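Local coordinates for hypothetical protein PH0802 (Pyrococcus horikoshii, PDB 2DT4) that is of unknown function but belongs to the plant- and prokaryote-conserved (PPC) domain family and assembles as a trimer, at residues F6-T11 with F117-K122; I43-N48 with E110-E115. All coordinates share one frame; numbering follows the deposited sequence.

Contact 1 (F6-T11 with F117-K122); sequences FSLGRT and FLQELK
Arg10 grips Glu120 side-on with two nitrogens, one to each carboxylate oxygen: NE lies 2.9 Å from OE2 of Glu120 and NH1 lies 3.0 Å from OE1. Both oxygens sit close to the guanidinium plane, but the carboxylate is turned 47° against it. The main chain joins in, because Arg10 N also donates to OE2 of Glu120, at 2.9 Å, on the anti lone pair. The Glu120 chain runs out extended, with CG anti to the backbone N (chi1 176°), and this carries the carboxylate across to the strand 6-11. Lys122 NZ completes a salt-bridge network by binding the OE1 of Glu120 at 2.9 Å, from the face opposite Arg10 NH1, so two cations share one oxygen. The carboxylate lies over Gly9, where a CB would clash with OE2 of Glu120.

The strands run antiparallel, Ser7 and Lys122 forming a hydrogen-bonded pair in which Ser7 N donates to Lys122 O at 2.8 Å. Between Leu8 and Thr11 the register slips by one residue, a beta bulge that sets Arg10 N against the Glu120 side chain. On the face of Leu8 and Leu121, CD2 of Leu8 packs across CG of Gln119 at 3.7 Å. Beyond it, the Thr11 methyl CG2 approaches CE2 of Phe117 at 3.5 Å.

Strand 38-46 flanks the other edge of 114-123, while Leu118 packs on Phe29 and Cys30 of helix 22-33 and Arg10 NH2 donates a hydrogen bond to Glu33 O. Through Thr11 and Phe6 the sheet continues into strands of the second and third subunits respectively.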
ATOM      1  N   PHE A   6       2.597   3.203 -19.132  1.00  9.62           N
ATOM      2  CA  PHE A   6       1.172   3.362 -19.381  1.00  9.65           C
ATOM      3  C   PHE A   6       0.733   4.794 -19.122  1.00 10.01           C
ATOM      4  O   PHE A   6       1.393   5.552 -18.406  1.00 10.94           O
ATOM      5  CB  PHE A   6       0.356   2.442 -18.455  1.00  9.09           C
ATOM      6  CG  PHE A   6       0.651   1.009 -18.650  1.00  9.51           C
ATOM      7  CD1 PHE A   6      -0.018   0.283 -19.622  1.00 12.19           C
ATOM      8  CD2 PHE A   6       1.667   0.392 -17.942  1.00  9.27           C
ATOM      9  CE1 PHE A   6       0.296  -1.044 -19.834  1.00 12.09           C
ATOM     10  CE2 PHE A   6       1.983  -0.925 -18.154  1.00  7.93           C
ATOM     11  CZ  PHE A   6       1.296  -1.646 -19.128  1.00 10.68           C
ATOM     12  N   SER A   7      -0.410   5.153 -19.693  1.00  9.56           N
ATOM     13  CA  SER A   7      -1.042   6.408 -19.373  1.00 10.29           C
ATOM     14  C   SER A   7      -2.086   6.188 -18.291  1.00  9.93           C
ATOM     15  O   SER A   7      -2.617   5.072 -18.092  1.00  9.97           O
ATOM     16  CB  SER A   7      -1.696   7.066 -20.604  1.00 11.57           C
ATOM     17  OG  SER A   7      -2.711   6.272 -21.154  1.00 16.09           O
ATOM     18  N   LEU A   8      -2.411   7.259 -17.596  1.00  9.46           N
ATOM     19  CA  LEU A   8      -3.385   7.169 -16.502  1.00  9.54           C
ATOM     20  C   LEU A   8      -4.784   7.271 -17.104  1.00  9.92           C
ATOM     21  O   LEU A   8      -5.139   8.285 -17.727  1.00 12.40           O
ATOM     22  CB  LEU A   8      -3.152   8.276 -15.463  1.00 10.75           C
ATOM     23  CG  LEU A   8      -1.875   8.119 -14.664  1.00 11.32           C
ATOM     24  CD1 LEU A   8      -1.458   9.490 -14.041  1.00 12.92           C
ATOM     25  CD2 LEU A   8      -2.032   7.042 -13.566  1.00 11.94           C
ATOM     26  N   GLY A   9      -5.556   6.210 -16.947  1.00  9.29           N
ATOM     27  CA  GLY A   9      -6.952   6.216 -17.306  1.00  8.52           C
ATOM     28  C   GLY A   9      -7.844   6.688 -16.195  1.00  8.10           C
ATOM     29  O   GLY A   9      -7.474   7.570 -15.414  1.00  8.73           O
ATOM     30  N   ARG A  10      -9.024   6.088 -16.127  1.00  7.43           N
ATOM     31  CA  ARG A  10     -10.042   6.459 -15.165  1.00  7.76           C
ATOM     32  C   ARG A  10      -9.591   6.108 -13.756  1.00  7.63           C
ATOM     33  O   ARG A  10      -8.868   5.126 -13.549  1.00  8.20           O
ATOM     34  CB  ARG A  10     -11.380   5.800 -15.516  1.00  7.21           C
ATOM     35  CG  ARG A  10     -11.963   6.332 -16.821  1.00  7.24           C
ATOM     36  CD  ARG A  10     -13.068   5.493 -17.374  1.00  6.18           C
ATOM     37  NE  ARG A  10     -12.579   4.223 -17.885  1.00  7.69           N
ATOM     38  CZ  ARG A  10     -13.316   3.151 -18.189  1.00  7.10           C
ATOM     39  NH1 ARG A  10     -12.696   2.066 -18.672  1.00  9.15           N
ATOM     40  NH2 ARG A  10     -14.629   3.158 -18.021  1.00  8.26           N
ATOM     41  N   THR A  11     -10.024   6.931 -12.821  1.00  7.96           N
ATOM     42  CA  THR A  11      -9.649   6.844 -11.406  1.00  7.58           C
ATOM     43  C   THR A  11     -10.919   6.680 -10.544  1.00  6.77           C
ATOM     44  O   THR A  11     -11.920   7.356 -10.771  1.00  7.61           O
ATOM     45  CB  THR A  11      -8.914   8.127 -11.017  1.00  7.78           C
ATOM     46  OG1 THR A  11      -7.795   8.338 -11.899  1.00  8.19           O
ATOM     47  CG2 THR A  11      -8.364   8.020  -9.606  1.00  8.73           C
ATOM     48  N   PHE A 117      -9.408   1.914  -3.812  1.00  8.35           N
ATOM     49  CA  PHE A 117      -8.891   2.874  -4.772  1.00  8.16           C
ATOM     50  C   PHE A 117      -8.458   2.062  -5.990  1.00  7.48           C
ATOM     51  O   PHE A 117      -7.753   1.064  -5.853  1.00  6.64           O
ATOM     52  CB  PHE A 117      -7.693   3.671  -4.248  1.00  8.52           C
ATOM     53  CG  PHE A 117      -7.049   4.534  -5.287  1.00  8.70           C
ATOM     54  CD1 PHE A 117      -5.841   4.187  -5.853  1.00 11.85           C
ATOM     55  CD2 PHE A 117      -7.677   5.699  -5.717  1.00  8.40           C
ATOM     56  CE1 PHE A 117      -5.243   5.002  -6.837  1.00 11.61           C
ATOM     57  CE2 PHE A 117      -7.076   6.508  -6.689  1.00  9.01           C
ATOM     58  CZ  PHE A 117      -5.869   6.161  -7.229  1.00 11.35           C
ATOM     59  N   LEU A 118      -8.888   2.502  -7.169  1.00  7.66           N
ATOM     60  CA  LEU A 118      -8.584   1.791  -8.403  1.00  7.64           C
ATOM     61  C   LEU A 118      -8.170   2.774  -9.474  1.00  7.78           C
ATOM     62  O   LEU A 118      -8.887   3.748  -9.729  1.00  8.84           O
ATOM     63  CB  LEU A 118      -9.781   0.973  -8.847  1.00  8.58           C
ATOM     64  CG  LEU A 118      -9.503   0.051 -10.015  1.00 10.70           C
ATOM     65  CD1 LEU A 118     -10.421  -1.149  -9.943  1.00 13.76           C
ATOM     66  CD2 LEU A 118      -9.663   0.730 -11.384  1.00 12.02           C
ATOM     67  N   GLN A 119      -6.997   2.558 -10.076  1.00  7.30           N
ATOM     68  CA  GLN A 119      -6.466   3.441 -11.106  1.00  7.47           C
ATOM     69  C   GLN A 119      -6.260   2.623 -12.367  1.00  8.60           C
ATOM     70  O   GLN A 119      -5.359   1.768 -12.439  1.00  8.12           O
ATOM     71  CB  GLN A 119      -5.142   4.105 -10.658  1.00  7.75           C
ATOM     72  CG  GLN A 119      -4.446   4.911 -11.753  1.00  7.69           C
ATOM     73  CD  GLN A 119      -5.332   6.069 -12.208  1.00  7.78           C
ATOM     74  OE1 GLN A 119      -5.795   6.101 -13.378  1.00 11.37           O
ATOM     75  NE2 GLN A 119      -5.611   6.977 -11.307  1.00  6.06           N
ATOM     76  N   GLU A 120      -7.053   2.952 -13.383  1.00  8.10           N
ATOM     77  CA  GLU A 120      -6.932   2.290 -14.668  1.00  8.19           C
ATOM     78  C   GLU A 120      -5.668   2.765 -15.360  1.00  8.62           C
ATOM     79  O   GLU A 120      -5.307   3.929 -15.227  1.00  8.94           O
ATOM     80  CB  GLU A 120      -8.150   2.648 -15.540  1.00  8.22           C
ATOM     81  CG  GLU A 120      -8.103   2.111 -16.945  1.00  9.47           C
ATOM     82  CD  GLU A 120      -9.260   2.560 -17.791  1.00  9.64           C
ATOM     83  OE1 GLU A 120      -9.703   1.729 -18.621  1.00 10.06           O
ATOM     84  OE2 GLU A 120      -9.712   3.722 -17.645  1.00  9.86           O
ATOM     85  N   LEU A 121      -5.013   1.855 -16.078  1.00  9.30           N
ATOM     86  CA  LEU A 121      -3.834   2.157 -16.895  1.00  9.43           C
ATOM     87  C   LEU A 121      -4.106   1.777 -18.345  1.00 10.61           C
ATOM     88  O   LEU A 121      -4.751   0.750 -18.604  1.00 12.23           O
ATOM     89  CB  LEU A 121      -2.661   1.334 -16.390  1.00  9.72           C
ATOM     90  CG  LEU A 121      -2.232   1.596 -14.943  1.00  8.90           C
ATOM     91  CD1 LEU A 121      -1.036   0.733 -14.586  1.00 11.66           C
ATOM     92  CD2 LEU A 121      -1.956   3.085 -14.622  1.00 10.76           C
ATOM     93  N   LYS A 122      -3.654   2.632 -19.276  1.00 10.49           N
ATOM     94  CA  LYS A 122      -3.915   2.473 -20.702  1.00 10.75           C
ATOM     95  C   LYS A 122      -2.583   2.372 -21.425  1.00 11.47           C
ATOM     96  O   LYS A 122      -1.649   3.115 -21.166  1.00 11.86           O
ATOM     97  CB  LYS A 122      -4.678   3.677 -21.267  1.00 11.12           C
ATOM     98  CG  LYS A 122      -5.976   4.068 -20.573  1.00 16.14           C
ATOM     99  CD  LYS A 122      -7.056   3.130 -20.910  1.00 17.30           C
ATOM    100  CE  LYS A 122      -8.409   3.836 -20.891  1.00 21.05           C
ATOM    101  NZ  LYS A 122      -9.559   2.989 -21.184  1.00 21.09           N
TER

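Contact 2 (I43-N48 with E110-E115); sequences IGTLKN and EVFVAE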
ATOM      1  N   ILE A  43      -8.420  -0.678   2.122  1.00  8.80           N
ATOM      2  CA  ILE A  43      -8.534  -1.014   3.534  1.00  8.71           C
ATOM      3  C   ILE A  43      -9.973  -1.375   3.857  1.00  9.25           C
ATOM      4  O   ILE A  43     -10.896  -1.164   3.064  1.00  9.63           O
ATOM      5  CB  ILE A  43      -8.076   0.180   4.434  1.00  8.35           C
ATOM      6  CG1 ILE A  43      -8.915   1.441   4.193  1.00 10.98           C
ATOM      7  CG2 ILE A  43      -6.553   0.472   4.237  1.00  9.10           C
ATOM      8  CD1 ILE A  43      -8.595   2.601   5.143  1.00 12.24           C
ATOM      9  N   GLY A  44     -10.166  -1.875   5.056  1.00  9.34           N
ATOM     10  CA  GLY A  44     -11.490  -2.140   5.576  1.00 10.00           C
ATOM     11  C   GLY A  44     -11.460  -3.271   6.565  1.00 10.00           C
ATOM     12  O   GLY A  44     -10.604  -3.272   7.451  1.00  9.37           O
ATOM     13  N   THR A  45     -12.435  -4.173   6.446  1.00  9.90           N
ATOM     14  CA  THR A  45     -12.550  -5.396   7.254  1.00 11.01           C
ATOM     15  C   THR A  45     -13.137  -6.505   6.390  1.00 10.58           C
ATOM     16  O   THR A  45     -14.139  -6.305   5.688  1.00 10.28           O
ATOM     17  CB  THR A  45     -13.453  -5.150   8.450  1.00 12.16           C
ATOM     18  OG1 THR A  45     -12.704  -4.466   9.466  1.00 17.80           O
ATOM     19  CG2 THR A  45     -13.825  -6.441   9.134  1.00 14.40           C
ATOM     20  N   LEU A  46     -12.513  -7.675   6.438  1.00  9.65           N
ATOM     21  CA  LEU A  46     -13.039  -8.875   5.791  1.00  9.71           C
ATOM     22  C   LEU A  46     -13.473  -9.897   6.810  1.00  9.81           C
ATOM     23  O   LEU A  46     -12.924  -9.974   7.914  1.00 10.86           O
ATOM     24  CB  LEU A  46     -11.966  -9.500   4.886  1.00  9.25           C
ATOM     25  CG  LEU A  46     -11.440  -8.609   3.756  1.00  9.18           C
ATOM     26  CD1 LEU A  46     -10.336  -9.389   2.989  1.00 10.70           C
ATOM     27  CD2 LEU A  46     -12.538  -8.075   2.850  1.00 11.74           C
ATOM     28  N   LYS A  47     -14.440 -10.729   6.419  1.00  9.84           N
ATOM     29  CA  LYS A  47     -14.891 -11.849   7.247  1.00 10.23           C
ATOM     30  C   LYS A  47     -14.535 -13.176   6.608  1.00 10.80           C
ATOM     31  O   LYS A  47     -14.705 -13.361   5.403  1.00 10.96           O
ATOM     32  CB  LYS A  47     -16.404 -11.748   7.444  1.00 10.06           C
ATOM     33  CG  LYS A  47     -16.785 -10.578   8.361  1.00 12.03           C
ATOM     34  CD  LYS A  47     -18.254 -10.503   8.751  1.00 15.06           C
ATOM     35  CE  LYS A  47     -18.509  -9.334   9.682  1.00 16.45           C
ATOM     36  NZ  LYS A  47     -19.962  -9.209  10.073  1.00 18.33           N
ATOM     37  N   ASN A  48     -14.024 -14.097   7.435  1.00 10.78           N
ATOM     38  CA  ASN A  48     -13.553 -15.392   6.982  1.00 10.60           C
ATOM     39  C   ASN A  48     -12.653 -15.335   5.736  1.00 10.69           C
ATOM     40  O   ASN A  48     -12.892 -16.083   4.764  1.00 11.46           O
ATOM     41  CB  ASN A  48     -14.735 -16.315   6.751  1.00 10.76           C
ATOM     42  CG  ASN A  48     -15.758 -16.241   7.880  1.00 12.00           C
ATOM     43  OD1 ASN A  48     -15.445 -16.449   9.050  1.00 12.35           O
ATOM     44  ND2 ASN A  48     -17.006 -15.922   7.521  1.00 16.35           N
ATOM     45  N   GLU A 110     -14.926 -12.185   2.270  1.00 12.46           N
ATOM     46  CA  GLU A 110     -16.240 -11.547   2.318  1.00 11.79           C
ATOM     47  C   GLU A 110     -16.061 -10.141   2.889  1.00 11.77           C
ATOM     48  O   GLU A 110     -15.461  -9.949   3.949  1.00 10.90           O
ATOM     49  CB  GLU A 110     -17.195 -12.364   3.194  1.00 12.85           C
ATOM     50  CG  GLU A 110     -18.553 -11.745   3.266  1.00 14.56           C
ATOM     51  CD  GLU A 110     -19.480 -12.529   4.174  1.00 18.27           C
ATOM     52  OE1 GLU A 110     -19.542 -13.763   4.024  1.00 20.58           O
ATOM     53  OE2 GLU A 110     -20.088 -11.902   5.056  1.00 23.85           O
ATOM     54  N   VAL A 111     -16.600  -9.157   2.199  1.00  9.94           N
ATOM     55  CA  VAL A 111     -16.495  -7.768   2.669  1.00  9.64           C
ATOM     56  C   VAL A 111     -17.455  -7.348   3.773  1.00 10.67           C
ATOM     57  O   VAL A 111     -18.659  -7.435   3.546  1.00 12.15           O
ATOM     58  CB  VAL A 111     -16.817  -6.808   1.514  1.00  9.49           C
ATOM     59  CG1 VAL A 111     -16.974  -5.342   1.985  1.00  9.73           C
ATOM     60  CG2 VAL A 111     -15.773  -6.942   0.412  1.00 10.69           C
ATOM     61  N   PHE A 112     -16.808  -6.762   4.818  1.00 11.09           N
ATOM     62  CA  PHE A 112     -17.731  -6.116   5.775  1.00 11.51           C
ATOM     63  C   PHE A 112     -17.750  -4.684   5.306  1.00 11.52           C
ATOM     64  O   PHE A 112     -18.772  -4.156   4.929  1.00 11.94           O
ATOM     65  CB  PHE A 112     -17.247  -6.339   7.253  1.00 11.55           C
ATOM     66  CG  PHE A 112     -18.068  -5.618   8.285  1.00 13.09           C
ATOM     67  CD1 PHE A 112     -19.452  -5.824   8.362  1.00 18.16           C
ATOM     68  CD2 PHE A 112     -17.474  -4.702   9.129  1.00 15.26           C
ATOM     69  CE1 PHE A 112     -20.215  -5.129   9.314  1.00 18.37           C
ATOM     70  CE2 PHE A 112     -18.232  -4.009  10.071  1.00 18.25           C
ATOM     71  CZ  PHE A 112     -19.607  -4.224  10.151  1.00 18.03           C
ATOM     72  N   VAL A 113     -16.542  -4.098   5.326  1.00 12.32           N
ATOM     73  CA  VAL A 113     -16.323  -2.730   4.794  1.00 11.64           C
ATOM     74  C   VAL A 113     -15.083  -2.886   3.930  1.00 10.85           C
ATOM     75  O   VAL A 113     -14.119  -3.467   4.365  1.00 10.33           O
ATOM     76  CB  VAL A 113     -16.059  -1.661   5.856  1.00 12.79           C
ATOM     77  CG1 VAL A 113     -15.591  -0.294   5.234  1.00 11.78           C
ATOM     78  CG2 VAL A 113     -17.320  -1.474   6.714  1.00 14.62           C
ATOM     79  N   ALA A 114     -15.089  -2.251   2.742  1.00  9.47           N
ATOM     80  CA  ALA A 114     -13.872  -2.263   1.896  1.00  9.26           C
ATOM     81  C   ALA A 114     -13.910  -0.937   1.134  1.00  8.77           C
ATOM     82  O   ALA A 114     -14.905  -0.645   0.426  1.00  9.67           O
ATOM     83  CB  ALA A 114     -13.709  -3.421   0.951  1.00  9.68           C
ATOM     84  N   GLU A 115     -12.863  -0.142   1.322  1.00  7.88           N
ATOM     85  CA  GLU A 115     -12.723   1.163   0.738  1.00  7.74           C
ATOM     86  C   GLU A 115     -11.554   0.999  -0.212  1.00  7.43           C
ATOM     87  O   GLU A 115     -10.386   0.873   0.208  1.00  7.52           O
ATOM     88  CB  GLU A 115     -12.488   2.235   1.804  1.00  8.42           C
ATOM     89  CG  GLU A 115     -13.721   2.393   2.691  1.00  8.27           C
ATOM     90  CD  GLU A 115     -13.528   3.254   3.922  1.00 10.11           C
ATOM     91  OE1 GLU A 115     -12.425   3.766   4.179  1.00  8.58           O
ATOM     92  OE2 GLU A 115     -14.506   3.408   4.689  1.00 11.52           O
TER
HETATM   93  O   HOH W   1     -17.629 -15.584   4.662  1.00 23.65           O
HETATM   94  O   HOH W   2     -14.719 -15.298   2.965  1.00 36.48           O
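Phe112 lies beside Thr45, the two side chains pointing the same way, with CG2 of Thr45 3.9 Å from CB of Phe112. Lys47 comes obliquely to the same ring, its NZ 3.8 Å from CD1 of Phe112. Its chain is fully extended beyond CG, which brings the ammonium past the ring to a salt bridge with Glu56 of the second subunit; Tyr133 of that subunit meets the Phe112 ring edge-to-face. Replacing Phe112 by an alanine is likely to leave Lys47 CE and NZ without the surface they lie along, the Thr45 methyl with little beyond its CB contact, and Tyr133 of the second subunit without its edge-to-face partner.

Behind these side chains, Thr45 O accepts from both Phe112 N (2.8 Å) and Val113 N (3.3 Å), while Thr45 N donates to Val113 O. Gly44 lets the strands close up here: its CA is 3.2 Å from Val113 O, and a side chain would collide with that oxygen. Farther along, Glu115 N reaches Ile43 O at 2.8 Å in an almost straight bond (175°), and Glu115 OE1 forms a salt bridge with Arg128 of the second subunit. At the other end, a water links ND2 of Asn48 to OE1 of Glu110.

Phe112 and Val113 thus face the single residue Thr45, a classic beta bulge placed where the chain turns a corner between strands 106-111 and 114-123.

In the fold
From the N terminus, strand 5-16 comes first and later pairs with strand 114-123, so contact 1 closes a loop of 105 intervening residues that includes helix 22-33 and most of the strands. Contact 2 is nested inside that loop: strand 38-46 is met by the chain at 110-115 after 61 residues containing strands but no helix. Strand 114-123 serves both contacts, lying between 5-16 and 38-46 in one sheet, with the contact centres about 23 Å apart. Contact 2 also includes the end of 106-111, which belongs to the three-stranded sheet, and so joins the two sheets. Both contacts border the second subunit.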